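Local coordinates for protein deoxyhypusine synthase, putative (Entamoeba histolytica, PDB 7L9R) that probably acts as a deoxyhypusine synthase, the NAD-dependent transferase that in this family modifies a lysine of the eIF5A precursor with the aminobutyl group of spermidine, at residues B[107-112]-B[340-345]; B[101-106]-B[126-131]; B[266-271]-B[332-337]; B[65-70]-B[260-265]; B[216-221]-B[251-256]. One frame throughout, in Å; residues are numbered along the deposited sequence.

Contact 1 (B[107-112]-B[340-345]); sequences RYLVEH and KTFAVT
Leu109 sets one methyl, CD2, against the root of the Phe342 side chain, 3.5 Å from the Phe342 ring atom CG and 3.6 Å from Phe342 CB. The methyl approaches the ring obliquely, and the two side chains cross at about a right angle. With Leu109 CG opposite its carbonyl carbon (chi1 -64°) and the chain extended beyond it, the two methyls diverge: CD2 meets Phe342 while CD1 packs against Phe334. Branching thus lets one leucine serve two aromatic neighbours. The far end of the Phe342 ring packs on Leu65 and Ile266, and a broad flat phenylalanine suits a place with apolar neighbours at both ends.

Tyr108, one residue earlier on helix 102-111, makes the second touch. Its CG lies opposite the backbone N (chi1 169°), which extends the ring away from the helix until OH stands 3.7 Å from Ala343 CA and 4.0 Å from Ala343 CB. The small alanine lets the phenol oxygen come into van der Waals contact with its CA and CB; the same OH is 4.1 Å from Phe342 O. Phe342 and Ala343 sit in a turn after helix 330-339, where Thr341 O accepts backbone bonds from both Val344 N and Thr345 N. Asp32 of the second subunit packs on Tyr108, and Phe31 of that subunit on Ala343. The two segments therefore meet by van der Waals contact alone, mostly between apolar groups, while hydrogen bonds fix the turn itself.

Contact 2 (B[101-106]-B[126-131]); sequences GLRDTF and ETDIMK
Arg103 and Asp128 meet at about a right angle, the guanidinium and carboxylate planes turned 71° apart, so that a single carboxylate oxygen receives the arginine. Arg103 NE gives its hydrogen to Asp128 OD1 at 2.7 Å with an N-H...O angle of 156°, and this partner lies near the guanidinium plane. NH2 adds only weak bonds, to Asp128 O at 3.0 Å and to the same OD1. A bend at chi2 (-102°) carries the Arg103 head across to the other helix. Its remaining nitrogen, NH1, turns back to Asp104 OD1 at 3.2 Å and also reaches a water, 2.8 Å away, that donates to Lys131 O.

Lys131 approaches from a different direction. It slides past Arg103 in the opposite sense and lays CB over the centre of one guanidinium face, 3.8 Å from Arg103 CZ, so aliphatic carbon rather than charge covers the flat cation. The extended chain delivers Lys131 NZ to Met98 O, and a second water joins NZ to Asp104 OD2.

Asp128 is steadied in turn by the backbone N of Val206 and Ile207, and Asp104 OD2 accepts from Gly28 N of the second subunit. Arginine, with donors on several sides, suits this centre. The result is an interhelical salt-bridge network in a Rossmann-like fold, joining the crossover helix between strands 87-93 and 117-120 to the helix that follows the second strand.

Contact 3 (B[266-271]-B[332-337]); sequences IILGGG and LVFPLI
Leu268 places its CD1 methyl over one face of the Phe334 ring, 3.9 Å from the centroid and only 13° off the ring normal, a clear CH-pi contact. The methyl leans toward one side of the ring, where it stands 3.8 Å from Phe334 CD2, while the other branch, Leu268 CD2, lies 4.0 Å from Phe334 CD1. The forked end of the leucine thus rests on the aromatic with both methyls, the two side chains crossing at about a right angle. Ile266, two residues back and on the same side of the strand, adds a lighter touch: its CG2 comes obliquely to Phe334 CE1 at 4.2 Å.

Phe334 reaches the sheet because its CG stands opposite the backbone N (chi1 -169°), which directs the ring toward the strand. The helix is kinked at Pro335, whose nitrogen carries no hydrogen for a bond to the preceding turn. On the other side of the contact the strand ends after Leu268.

The next shell is apolar too. Phe106 of helix 102-111 packs on both Leu268 and Phe334, and Leu102 of that helix touches Phe334 and Pro335. Strand 262-268 lies between strands 87-93 and 289-294 in the parallel sheet, bonded to Gly92 on one side and Ile293 on the other, with helices 330-339 and 102-111 packed side by side against it.

Contact 4 (B[65-70]-B[260-265]); sequences LTWQPS and SVETGV
Glu262 crosses one face of the Trp67 indole at about a right angle, and each of its side-chain carbons meets part of the ring. CB sits above the six-membered ring, 4.0 Å from its centroid and 4° off the normal, close enough to count as CH-pi. CG follows over the bond shared by the two rings, 4.0 Å from Trp67 CE2. A bend at chi2 (90°) then keeps the chain running over the indole instead of rising from it. Glu262 lies near the beginning of strand 262-268, an inner strand of the parallel Rossmann-like sheet, while Trp67 is the first residue beyond helix 51-66, so the overlap joins the end of a helix to the N-terminal end of a central strand.

Further out, CD is 3.7 Å from Trp67 NE1, and the carboxylate lies stacked on the indole, 15° from parallel. OE1 meets Trp67 CZ2 at 3.7 Å. OE2 approaches NE1 to 3.4 Å, yet from above the ring, where the angle is too poor for a hydrogen bond. Asp288 lies near OE1, a like charge that might favour protonation of one of the pair. Val261 CG1 adds an oblique touch to Trp67 CH2 at 3.5 Å, and the broad tryptophan presents its opposite face to Pro69 N.

Contact 5 (B[216-221]-B[251-256]); sequences TIFCPA and RLINSS
Phe218 and Ile253 make the CH-pi part of the contact: Ile253 CB stands over one face of the Phe218 ring, 3.8 Å from the centroid and 18° off the normal. Because Ile253 CG1 is opposite its backbone N (chi1 -165°), the longer branch runs on over the same ring, CG1 lying 3.8 Å from Phe218 CE2 and CD1 3.9 Å from Phe218 CD2. Isoleucine suits the place because CB, CG1 and CD1 form a continuous apolar chain laid over the ring. On the opposite face lies the methyl CG2 of Thr216, two residues back along the strand.

Apolar contact at the rim comes from Leu252, whose CB is near the ring plane and 3.8 Å from Phe218 CE1. Strand 216-218 is an outermost strand of the chain's parallel sheet, paired with strand 117-120, and helix 247-258 runs into strand 262-268 on the far side of strand 87-93. The contact therefore lies on the long crossover between the two halves of a Rossmann-like sheet.

Hydrogen bonds hold the helix from within. Arg251 O accepts from both Ser255 N and Ser255 OG, 2.9 and 2.8 Å away, which reach it from opposite faces of its plane. Ser256 OG gives its hydrogen to Ile253 O at 2.7 Å and is also bonded to Tyr90 OH of strand 87-93. The short serine side chains can fold back onto the helix carbonyls, while Asn254 packs on Thr232 of the third subunit.

From the N terminus, contact 4 opens first, at 65-70, and closes only at 260-265. Inside its loop lie, in series, the short loop of contact 2 (101-106 to 126-131) and that of contact 5 (216-221 to 251-256). Contact 1 leaves from 107-112, crosses both contact 2 and contact 4, and closes last, at 340-345, with contacts 5 and 3 nested within it. Contact 3 opens at 266-271, right after contact 4 closes on the same strand. Helix 102-111 is tied to helix 124-130 by contact 2 and to the turn after helix 330-339 by contact 1, while contact 3 ties helix 330-339 to strand 262-268; contacts 4 and 5 tie helices 51-66 and 247-258 to the sheet.

Contact 1 (B[107-112]-B[340-345])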
# COMPACT_ATOMS: atom_id res chain seq x y z
N ARG B 107 23.99 -17.11 3.61
CA ARG B 107 25.13 -17.90 4.06
C ARG B 107 26.16 -18.05 2.95
O ARG B 107 27.36 -17.85 3.16
CB ARG B 107 24.65 -19.27 4.56
CG ARG B 107 25.74 -20.18 5.14
CD ARG B 107 26.40 -21.05 4.07
NE ARG B 107 25.42 -21.71 3.21
CZ ARG B 107 25.71 -22.24 2.03
NH1 ARG B 107 26.93 -22.21 1.53
NH2 ARG B 107 24.73 -22.82 1.33
N TYR B 108 25.70 -18.40 1.74
CA TYR B 108 26.59 -18.53 0.60
C TYR B 108 27.35 -17.23 0.33
O TYR B 108 28.57 -17.24 0.13
CB TYR B 108 25.78 -18.96 -0.63
CG TYR B 108 26.52 -18.88 -1.95
CD1 TYR B 108 27.31 -19.94 -2.40
CD2 TYR B 108 26.41 -17.75 -2.75
CE1 TYR B 108 27.98 -19.87 -3.61
CE2 TYR B 108 27.07 -17.67 -3.96
CZ TYR B 108 27.86 -18.72 -4.38
OH TYR B 108 28.51 -18.63 -5.58
N LEU B 109 26.64 -16.09 0.33
CA LEU B 109 27.31 -14.82 0.05
C LEU B 109 28.41 -14.52 1.07
O LEU B 109 29.48 -14.03 0.71
CB LEU B 109 26.29 -13.68 0.02
CG LEU B 109 25.26 -13.79 -1.10
CD1 LEU B 109 24.29 -12.62 -1.03
CD2 LEU B 109 25.96 -13.82 -2.43
N VAL B 110 28.15 -14.81 2.35
CA VAL B 110 29.16 -14.53 3.37
C VAL B 110 30.24 -15.60 3.36
O VAL B 110 31.43 -15.29 3.56
CB VAL B 110 28.52 -14.36 4.76
CG1 VAL B 110 27.43 -13.31 4.73
CG2 VAL B 110 27.98 -15.68 5.30
N GLU B 111 29.87 -16.86 3.10
CA GLU B 111 30.87 -17.93 3.01
C GLU B 111 31.93 -17.60 1.97
O GLU B 111 33.12 -17.88 2.18
CB GLU B 111 30.17 -19.25 2.68
CG GLU B 111 31.10 -20.40 2.25
CD GLU B 111 30.33 -21.66 1.83
OE1 GLU B 111 29.10 -21.70 2.02
OE2 GLU B 111 30.95 -22.61 1.29
N HIS B 112 31.54 -16.95 0.88
CA HIS B 112 32.45 -16.68 -0.22
C HIS B 112 32.93 -15.24 -0.26
O HIS B 112 33.48 -14.81 -1.28
CB HIS B 112 31.80 -17.08 -1.54
CG HIS B 112 31.59 -18.56 -1.67
ND1 HIS B 112 32.62 -19.42 -1.98
CD2 HIS B 112 30.49 -19.32 -1.50
CE1 HIS B 112 32.15 -20.66 -2.01
NE2 HIS B 112 30.86 -20.63 -1.72
N LYS B 340 22.83 -14.39 -11.59
CA LYS B 340 23.38 -13.59 -12.67
C LYS B 340 24.46 -12.63 -12.19
O LYS B 340 24.99 -11.87 -13.01
CB LYS B 340 22.26 -12.80 -13.37
CG LYS B 340 21.11 -13.66 -13.87
CD LYS B 340 21.48 -14.47 -15.10
CE LYS B 340 20.30 -15.30 -15.58
NZ LYS B 340 20.62 -16.04 -16.85
N THR B 341 24.80 -12.64 -10.90
CA THR B 341 25.81 -11.73 -10.37
C THR B 341 26.81 -12.45 -9.47
O THR B 341 27.87 -12.88 -9.93
CB THR B 341 25.15 -10.59 -9.59
OG1 THR B 341 24.29 -11.13 -8.58
CG2 THR B 341 24.33 -9.70 -10.52
N PHE B 342 26.48 -12.59 -8.18
CA PHE B 342 27.45 -13.13 -7.22
C PHE B 342 27.91 -14.53 -7.58
O PHE B 342 29.04 -14.91 -7.26
CB PHE B 342 26.85 -13.15 -5.81
CG PHE B 342 26.70 -11.80 -5.19
CD1 PHE B 342 27.81 -11.10 -4.76
CD2 PHE B 342 25.44 -11.24 -5.00
CE1 PHE B 342 27.68 -9.86 -4.16
CE2 PHE B 342 25.30 -10.00 -4.41
CZ PHE B 342 26.43 -9.30 -3.99
N ALA B 343 27.06 -15.33 -8.23
CA ALA B 343 27.39 -16.72 -8.50
C ALA B 343 28.24 -16.91 -9.76
O ALA B 343 28.78 -18.00 -9.95
CB ALA B 343 26.11 -17.55 -8.61
N VAL B 344 28.36 -15.89 -10.61
CA VAL B 344 29.15 -16.00 -11.83
C VAL B 344 30.23 -14.94 -11.95
O VAL B 344 31.21 -15.15 -12.69
CB VAL B 344 28.25 -15.96 -13.09
CG1 VAL B 344 27.53 -17.28 -13.27
CG2 VAL B 344 27.24 -14.81 -12.98
N THR B 345 30.13 -13.80 -11.28
CA THR B 345 31.06 -12.70 -11.48
C THR B 345 32.15 -12.78 -10.41
O THR B 345 31.84 -12.79 -9.22
CB THR B 345 30.34 -11.35 -11.41
OG1 THR B 345 29.34 -11.27 -12.43
CG2 THR B 345 31.34 -10.22 -11.60

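Contact 2 (B[101-106]-B[126-131])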
# COMPACT_ATOMS: atom_id res chain seq x y z
N GLY B 101 13.94 -19.11 2.70
CA GLY B 101 15.13 -19.78 2.21
C GLY B 101 16.26 -18.85 1.85
O GLY B 101 17.37 -19.33 1.57
N LEU B 102 16.02 -17.53 1.82
CA LEU B 102 17.09 -16.58 1.56
C LEU B 102 18.22 -16.69 2.57
O LEU B 102 19.35 -16.29 2.26
CB LEU B 102 16.56 -15.15 1.58
CG LEU B 102 15.83 -14.63 0.35
CD1 LEU B 102 15.39 -13.18 0.61
CD2 LEU B 102 16.72 -14.72 -0.86
N ARG B 103 17.93 -17.19 3.77
CA ARG B 103 18.96 -17.41 4.77
C ARG B 103 20.15 -18.18 4.20
O ARG B 103 21.30 -17.85 4.48
CB ARG B 103 18.35 -18.17 5.95
CG ARG B 103 19.31 -18.46 7.08
CD ARG B 103 19.78 -19.88 7.03
NE ARG B 103 20.43 -20.27 8.27
CZ ARG B 103 20.67 -21.52 8.63
NH1 ARG B 103 20.32 -22.53 7.84
NH2 ARG B 103 21.26 -21.77 9.79
N ASP B 104 19.88 -19.18 3.37
CA ASP B 104 20.96 -19.99 2.83
C ASP B 104 21.65 -19.31 1.66
O ASP B 104 22.85 -19.50 1.46
CB ASP B 104 20.40 -21.36 2.48
CG ASP B 104 19.63 -21.96 3.65
OD1 ASP B 104 20.26 -22.22 4.70
OD2 ASP B 104 18.40 -22.15 3.54
N THR B 105 20.92 -18.46 0.93
CA THR B 105 21.57 -17.57 -0.02
C THR B 105 22.54 -16.63 0.70
O THR B 105 23.69 -16.46 0.27
CB THR B 105 20.51 -16.78 -0.80
OG1 THR B 105 19.62 -17.69 -1.44
CG2 THR B 105 21.16 -15.89 -1.85
N PHE B 106 22.10 -16.04 1.83
CA PHE B 106 22.96 -15.14 2.59
C PHE B 106 24.18 -15.88 3.13
O PHE B 106 25.30 -15.34 3.12
CB PHE B 106 22.19 -14.49 3.76
CG PHE B 106 20.99 -13.67 3.33
CD1 PHE B 106 20.94 -13.07 2.07
CD2 PHE B 106 19.91 -13.51 4.18
CE1 PHE B 106 19.82 -12.32 1.68
CE2 PHE B 106 18.78 -12.76 3.80
CZ PHE B 106 18.73 -12.17 2.54
N GLU B 126 18.60 -14.71 15.72
CA GLU B 126 18.04 -15.85 16.44
C GLU B 126 17.42 -16.86 15.48
O GLU B 126 17.42 -18.07 15.76
CB GLU B 126 17.01 -15.37 17.47
CG GLU B 126 17.58 -14.40 18.49
CD GLU B 126 17.37 -12.93 18.10
OE1 GLU B 126 17.59 -12.59 16.91
OE2 GLU B 126 17.00 -12.13 18.98
N THR B 127 16.88 -16.38 14.35
CA THR B 127 16.36 -17.28 13.33
C THR B 127 17.48 -18.12 12.71
O THR B 127 17.32 -19.32 12.50
CB THR B 127 15.64 -16.47 12.26
OG1 THR B 127 14.58 -15.74 12.88
CG2 THR B 127 15.06 -17.36 11.16
N ASP B 128 18.63 -17.48 12.43
CA ASP B 128 19.77 -18.20 11.86
C ASP B 128 20.24 -19.30 12.81
O ASP B 128 20.51 -20.43 12.38
CB ASP B 128 20.88 -17.20 11.56
CG ASP B 128 22.07 -17.82 10.84
OD1 ASP B 128 21.87 -18.57 9.85
OD2 ASP B 128 23.22 -17.52 11.24
N ILE B 129 20.29 -18.99 14.11
CA ILE B 129 20.64 -19.98 15.13
C ILE B 129 19.57 -21.06 15.21
O ILE B 129 19.88 -22.26 15.27
CB ILE B 129 20.82 -19.29 16.50
CG1 ILE B 129 22.02 -18.34 16.48
CG2 ILE B 129 20.94 -20.31 17.62
CD1 ILE B 129 22.10 -17.44 17.70
N MET B 130 18.30 -20.65 15.24
CA MET B 130 17.20 -21.59 15.40
C MET B 130 17.18 -22.64 14.29
O MET B 130 16.92 -23.82 14.54
CB MET B 130 15.87 -20.82 15.44
CG MET B 130 14.65 -21.67 15.69
SD MET B 130 13.13 -20.69 15.81
CE MET B 130 13.66 -19.35 16.87
N LYS B 131 17.48 -22.22 13.06
CA LYS B 131 17.48 -23.15 11.93
C LYS B 131 18.59 -24.19 12.01
O LYS B 131 18.53 -25.18 11.27
CB LYS B 131 17.57 -22.39 10.61
CG LYS B 131 16.29 -21.67 10.24
CD LYS B 131 16.41 -20.98 8.90
CE LYS B 131 15.03 -20.61 8.36
NZ LYS B 131 15.08 -19.98 7.01
O HOH W 1 20.60 -24.98 9.18
O HOH W 2 16.91 -22.06 5.65

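Contact 3 (B[266-271]-B[332-337])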
# COMPACT_ATOMS: atom_id res chain seq x y z
N ILE B 266 23.13 -2.95 -0.97
CA ILE B 266 22.04 -3.83 -1.39
C ILE B 266 21.13 -4.00 -0.18
O ILE B 266 21.57 -4.51 0.86
CB ILE B 266 22.54 -5.19 -1.88
CG1 ILE B 266 23.59 -5.01 -2.98
CG2 ILE B 266 21.38 -6.06 -2.39
CD1 ILE B 266 24.33 -6.29 -3.32
N ILE B 267 19.88 -3.58 -0.30
CA ILE B 267 18.94 -3.60 0.81
C ILE B 267 17.69 -4.35 0.38
O ILE B 267 17.03 -3.97 -0.58
CB ILE B 267 18.58 -2.18 1.29
CG1 ILE B 267 19.85 -1.44 1.71
CG2 ILE B 267 17.62 -2.25 2.47
CD1 ILE B 267 19.61 0.01 2.06
N LEU B 268 17.36 -5.41 1.11
CA LEU B 268 16.19 -6.21 0.83
C LEU B 268 15.19 -5.99 1.95
O LEU B 268 15.50 -6.24 3.12
CB LEU B 268 16.57 -7.69 0.73
CG LEU B 268 17.88 -7.98 -0.00
CD1 LEU B 268 18.24 -9.46 0.09
CD2 LEU B 268 17.79 -7.56 -1.46
N GLY B 269 14.00 -5.51 1.59
CA GLY B 269 12.94 -5.24 2.55
C GLY B 269 12.99 -3.81 3.06
O GLY B 269 13.94 -3.05 2.82
N GLY B 270 11.96 -3.44 3.81
CA GLY B 270 11.80 -2.09 4.33
C GLY B 270 12.10 -2.04 5.82
O GLY B 270 11.72 -2.93 6.57
N GLY B 271 12.79 -0.97 6.23
CA GLY B 271 13.09 -0.75 7.63
C GLY B 271 14.44 -1.22 8.11
O GLY B 271 14.66 -1.29 9.32
N LEU B 332 11.88 -14.25 -4.03
CA LEU B 332 11.64 -14.76 -5.37
C LEU B 332 12.66 -14.23 -6.38
O LEU B 332 13.22 -15.00 -7.16
CB LEU B 332 10.22 -14.40 -5.82
N VAL B 333 12.91 -12.92 -6.37
CA VAL B 333 13.77 -12.32 -7.39
C VAL B 333 15.25 -12.32 -6.98
O VAL B 333 16.12 -12.41 -7.85
CB VAL B 333 13.31 -10.90 -7.73
CG1 VAL B 333 11.90 -10.92 -8.30
CG2 VAL B 333 13.41 -9.99 -6.52
N PHE B 334 15.56 -12.21 -5.69
CA PHE B 334 16.96 -12.11 -5.31
C PHE B 334 17.77 -13.36 -5.65
O PHE B 334 18.91 -13.20 -6.13
CB PHE B 334 17.12 -11.75 -3.82
CG PHE B 334 18.53 -11.38 -3.44
CD1 PHE B 334 19.16 -10.30 -4.05
CD2 PHE B 334 19.23 -12.11 -2.50
CE1 PHE B 334 20.47 -9.96 -3.72
CE2 PHE B 334 20.53 -11.78 -2.16
CZ PHE B 334 21.15 -10.70 -2.77
N PRO B 335 17.28 -14.59 -5.44
CA PRO B 335 18.08 -15.74 -5.90
C PRO B 335 18.32 -15.71 -7.40
O PRO B 335 19.41 -16.07 -7.86
CB PRO B 335 17.23 -16.95 -5.49
CG PRO B 335 16.41 -16.46 -4.34
CD PRO B 335 16.08 -15.03 -4.71
N LEU B 336 17.34 -15.23 -8.17
CA LEU B 336 17.54 -15.06 -9.60
C LEU B 336 18.64 -14.04 -9.87
O LEU B 336 19.48 -14.24 -10.76
CB LEU B 336 16.23 -14.63 -10.26
CG LEU B 336 15.00 -15.52 -9.99
CD1 LEU B 336 13.81 -15.09 -10.86
CD2 LEU B 336 15.29 -17.02 -10.14
N ILE B 337 18.65 -12.93 -9.12
CA ILE B 337 19.67 -11.91 -9.30
C ILE B 337 21.04 -12.46 -8.91
O ILE B 337 22.04 -12.20 -9.59
CB ILE B 337 19.31 -10.64 -8.51
CG1 ILE B 337 18.12 -9.93 -9.17
CG2 ILE B 337 20.50 -9.71 -8.38
CD1 ILE B 337 17.55 -8.78 -8.35

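Contact 4 (B[65-70]-B[260-265])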
# COMPACT_ATOMS: atom_id res chain seq x y z
N LEU B 65 31.01 -5.54 -7.97
CA LEU B 65 31.99 -6.61 -7.86
C LEU B 65 33.22 -6.37 -8.72
O LEU B 65 34.33 -6.75 -8.33
CB LEU B 65 31.34 -7.95 -8.24
CG LEU B 65 30.15 -8.37 -7.36
CD1 LEU B 65 29.39 -9.52 -7.98
CD2 LEU B 65 30.63 -8.73 -5.96
N THR B 66 33.06 -5.73 -9.88
CA THR B 66 34.15 -5.56 -10.84
C THR B 66 34.82 -4.19 -10.78
O THR B 66 35.77 -3.95 -11.54
CB THR B 66 33.66 -5.80 -12.27
OG1 THR B 66 32.70 -4.79 -12.62
CG2 THR B 66 33.02 -7.17 -12.39
N TRP B 67 34.35 -3.28 -9.92
CA TRP B 67 34.88 -1.92 -9.93
C TRP B 67 36.37 -1.92 -9.61
O TRP B 67 36.84 -2.61 -8.70
CB TRP B 67 34.14 -1.05 -8.92
CG TRP B 67 34.65 0.37 -8.91
CD1 TRP B 67 34.16 1.41 -9.64
CD2 TRP B 67 35.75 0.89 -8.15
NE1 TRP B 67 34.88 2.55 -9.39
CE2 TRP B 67 35.86 2.26 -8.48
CE3 TRP B 67 36.64 0.34 -7.23
CZ2 TRP B 67 36.84 3.09 -7.91
CZ3 TRP B 67 37.61 1.16 -6.67
CH2 TRP B 67 37.70 2.52 -7.01
N GLN B 68 37.12 -1.09 -10.34
CA GLN B 68 38.54 -0.89 -10.15
C GLN B 68 38.84 0.60 -10.24
O GLN B 68 38.13 1.33 -10.94
CB GLN B 68 39.38 -1.63 -11.21
CG GLN B 68 39.29 -3.14 -11.18
CD GLN B 68 40.20 -3.78 -12.23
OE1 GLN B 68 41.26 -3.23 -12.56
NE2 GLN B 68 39.79 -4.92 -12.76
N PRO B 69 39.88 1.07 -9.55
CA PRO B 69 40.24 2.49 -9.67
C PRO B 69 40.72 2.80 -11.07
O PRO B 69 41.40 1.98 -11.71
CB PRO B 69 41.36 2.67 -8.64
CG PRO B 69 41.29 1.48 -7.76
CD PRO B 69 40.76 0.36 -8.60
N SER B 70 40.36 3.98 -11.56
CA SER B 70 40.89 4.45 -12.82
C SER B 70 42.34 4.87 -12.65
O SER B 70 42.83 5.05 -11.53
CB SER B 70 40.06 5.62 -13.35
OG SER B 70 40.22 6.77 -12.53
N SER B 260 36.01 4.10 3.05
CA SER B 260 36.08 3.15 1.95
C SER B 260 36.28 3.86 0.62
O SER B 260 35.77 4.96 0.40
CB SER B 260 34.83 2.28 1.89
OG SER B 260 33.74 3.05 1.42
N VAL B 261 37.03 3.21 -0.27
CA VAL B 261 37.34 3.80 -1.57
C VAL B 261 36.09 3.92 -2.43
O VAL B 261 35.91 4.91 -3.15
CB VAL B 261 38.44 2.97 -2.26
CG1 VAL B 261 38.59 3.39 -3.71
CG2 VAL B 261 39.77 3.13 -1.53
N GLU B 262 35.20 2.93 -2.36
CA GLU B 262 33.98 2.91 -3.16
C GLU B 262 32.95 2.08 -2.40
O GLU B 262 33.30 1.09 -1.76
CB GLU B 262 34.25 2.32 -4.55
CG GLU B 262 33.12 2.50 -5.55
CD GLU B 262 33.25 3.79 -6.34
OE1 GLU B 262 34.08 4.64 -5.96
OE2 GLU B 262 32.52 3.95 -7.34
N THR B 263 31.68 2.49 -2.48
CA THR B 263 30.61 1.88 -1.69
C THR B 263 29.53 1.28 -2.57
O THR B 263 29.10 1.89 -3.56
CB THR B 263 29.95 2.91 -0.76
OG1 THR B 263 29.31 3.92 -1.55
CG2 THR B 263 30.96 3.55 0.16
N GLY B 264 29.08 0.09 -2.20
CA GLY B 264 27.90 -0.51 -2.80
C GLY B 264 26.93 -0.96 -1.72
O GLY B 264 27.35 -1.48 -0.69
N VAL B 265 25.64 -0.78 -1.99
CA VAL B 265 24.61 -1.04 -0.99
C VAL B 265 23.51 -1.86 -1.63
O VAL B 265 23.01 -1.52 -2.71
CB VAL B 265 24.05 0.26 -0.40
CG1 VAL B 265 22.84 -0.01 0.43
CG2 VAL B 265 25.11 0.92 0.46

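Contact 5 (B[216-221]-B[251-256])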
# COMPACT_ATOMS: atom_id res chain seq x y z
N THR B 216 31.41 -8.19 9.49
CA THR B 216 30.77 -7.63 10.67
C THR B 216 29.28 -7.46 10.41
O THR B 216 28.88 -6.96 9.35
CB THR B 216 31.42 -6.30 11.03
OG1 THR B 216 32.84 -6.50 11.19
CG2 THR B 216 30.83 -5.72 12.31
N ILE B 217 28.47 -7.88 11.37
CA ILE B 217 27.01 -7.84 11.27
C ILE B 217 26.50 -6.82 12.29
O ILE B 217 26.69 -6.99 13.50
CB ILE B 217 26.38 -9.22 11.51
CG1 ILE B 217 26.89 -10.23 10.47
CG2 ILE B 217 24.86 -9.13 11.49
CD1 ILE B 217 26.41 -11.64 10.70
N PHE B 218 25.86 -5.77 11.79
CA PHE B 218 25.25 -4.76 12.64
C PHE B 218 23.78 -5.08 12.84
O PHE B 218 23.08 -5.51 11.92
CB PHE B 218 25.40 -3.37 12.01
CG PHE B 218 26.83 -2.95 11.84
CD1 PHE B 218 27.55 -2.45 12.90
CD2 PHE B 218 27.45 -3.08 10.61
CE1 PHE B 218 28.88 -2.07 12.75
CE2 PHE B 218 28.78 -2.71 10.44
CZ PHE B 218 29.49 -2.20 11.52
N CYS B 219 23.31 -4.89 14.08
CA CYS B 219 21.92 -5.13 14.43
C CYS B 219 21.56 -4.29 15.65
O CYS B 219 21.50 -4.81 16.77
CB CYS B 219 21.67 -6.62 14.70
SG CYS B 219 19.93 -7.05 14.96
N PRO B 220 21.32 -2.99 15.47
CA PRO B 220 21.05 -2.12 16.63
C PRO B 220 19.86 -2.58 17.46
O PRO B 220 19.84 -2.35 18.68
CB PRO B 220 20.78 -0.76 15.98
CG PRO B 220 21.45 -0.82 14.66
CD PRO B 220 21.32 -2.24 14.20
N ALA B 221 18.88 -3.25 16.87
CA ALA B 221 17.71 -3.70 17.60
C ALA B 221 17.83 -5.14 18.10
O ALA B 221 16.81 -5.79 18.34
CB ALA B 221 16.46 -3.54 16.73
N ARG B 251 29.84 4.04 15.33
CA ARG B 251 31.12 4.55 14.85
C ARG B 251 31.78 3.60 13.86
O ARG B 251 32.43 4.06 12.91
CB ARG B 251 32.05 4.84 16.03
CG ARG B 251 31.43 5.81 17.05
CD ARG B 251 32.45 6.40 18.02
NE ARG B 251 33.01 5.40 18.92
CZ ARG B 251 34.26 4.98 18.90
NH1 ARG B 251 35.14 5.46 18.04
NH2 ARG B 251 34.64 4.04 19.77
N LEU B 252 31.63 2.28 14.05
CA LEU B 252 32.23 1.34 13.11
C LEU B 252 31.65 1.49 11.71
O LEU B 252 32.38 1.66 10.73
CB LEU B 252 32.04 -0.10 13.57
CG LEU B 252 32.95 -0.71 14.62
CD1 LEU B 252 32.55 -2.17 14.82
CD2 LEU B 252 34.42 -0.61 14.19
N ILE B 253 30.32 1.44 11.61
CA ILE B 253 29.71 1.43 10.28
C ILE B 253 29.92 2.77 9.59
O ILE B 253 30.19 2.82 8.38
CB ILE B 253 28.22 1.03 10.38
CG1 ILE B 253 27.68 0.67 8.99
CG2 ILE B 253 27.38 2.12 11.05
CD1 ILE B 253 26.23 0.23 9.01
N ASN B 254 29.85 3.87 10.34
CA ASN B 254 30.07 5.17 9.70
C ASN B 254 31.53 5.38 9.35
O ASN B 254 31.82 6.01 8.33
CB ASN B 254 29.53 6.29 10.58
CG ASN B 254 28.03 6.53 10.35
OD1 ASN B 254 27.65 7.21 9.40
ND2 ASN B 254 27.19 5.92 11.18
N SER B 255 32.46 4.87 10.16
CA SER B 255 33.87 4.94 9.76
C SER B 255 34.12 4.12 8.50
O SER B 255 34.90 4.53 7.64
CB SER B 255 34.77 4.44 10.89
OG SER B 255 34.72 5.31 12.01
N SER B 256 33.44 2.98 8.37
CA SER B 256 33.68 2.12 7.21
C SER B 256 33.19 2.77 5.92
O SER B 256 33.84 2.63 4.88
CB SER B 256 33.02 0.75 7.41
OG SER B 256 31.61 0.81 7.28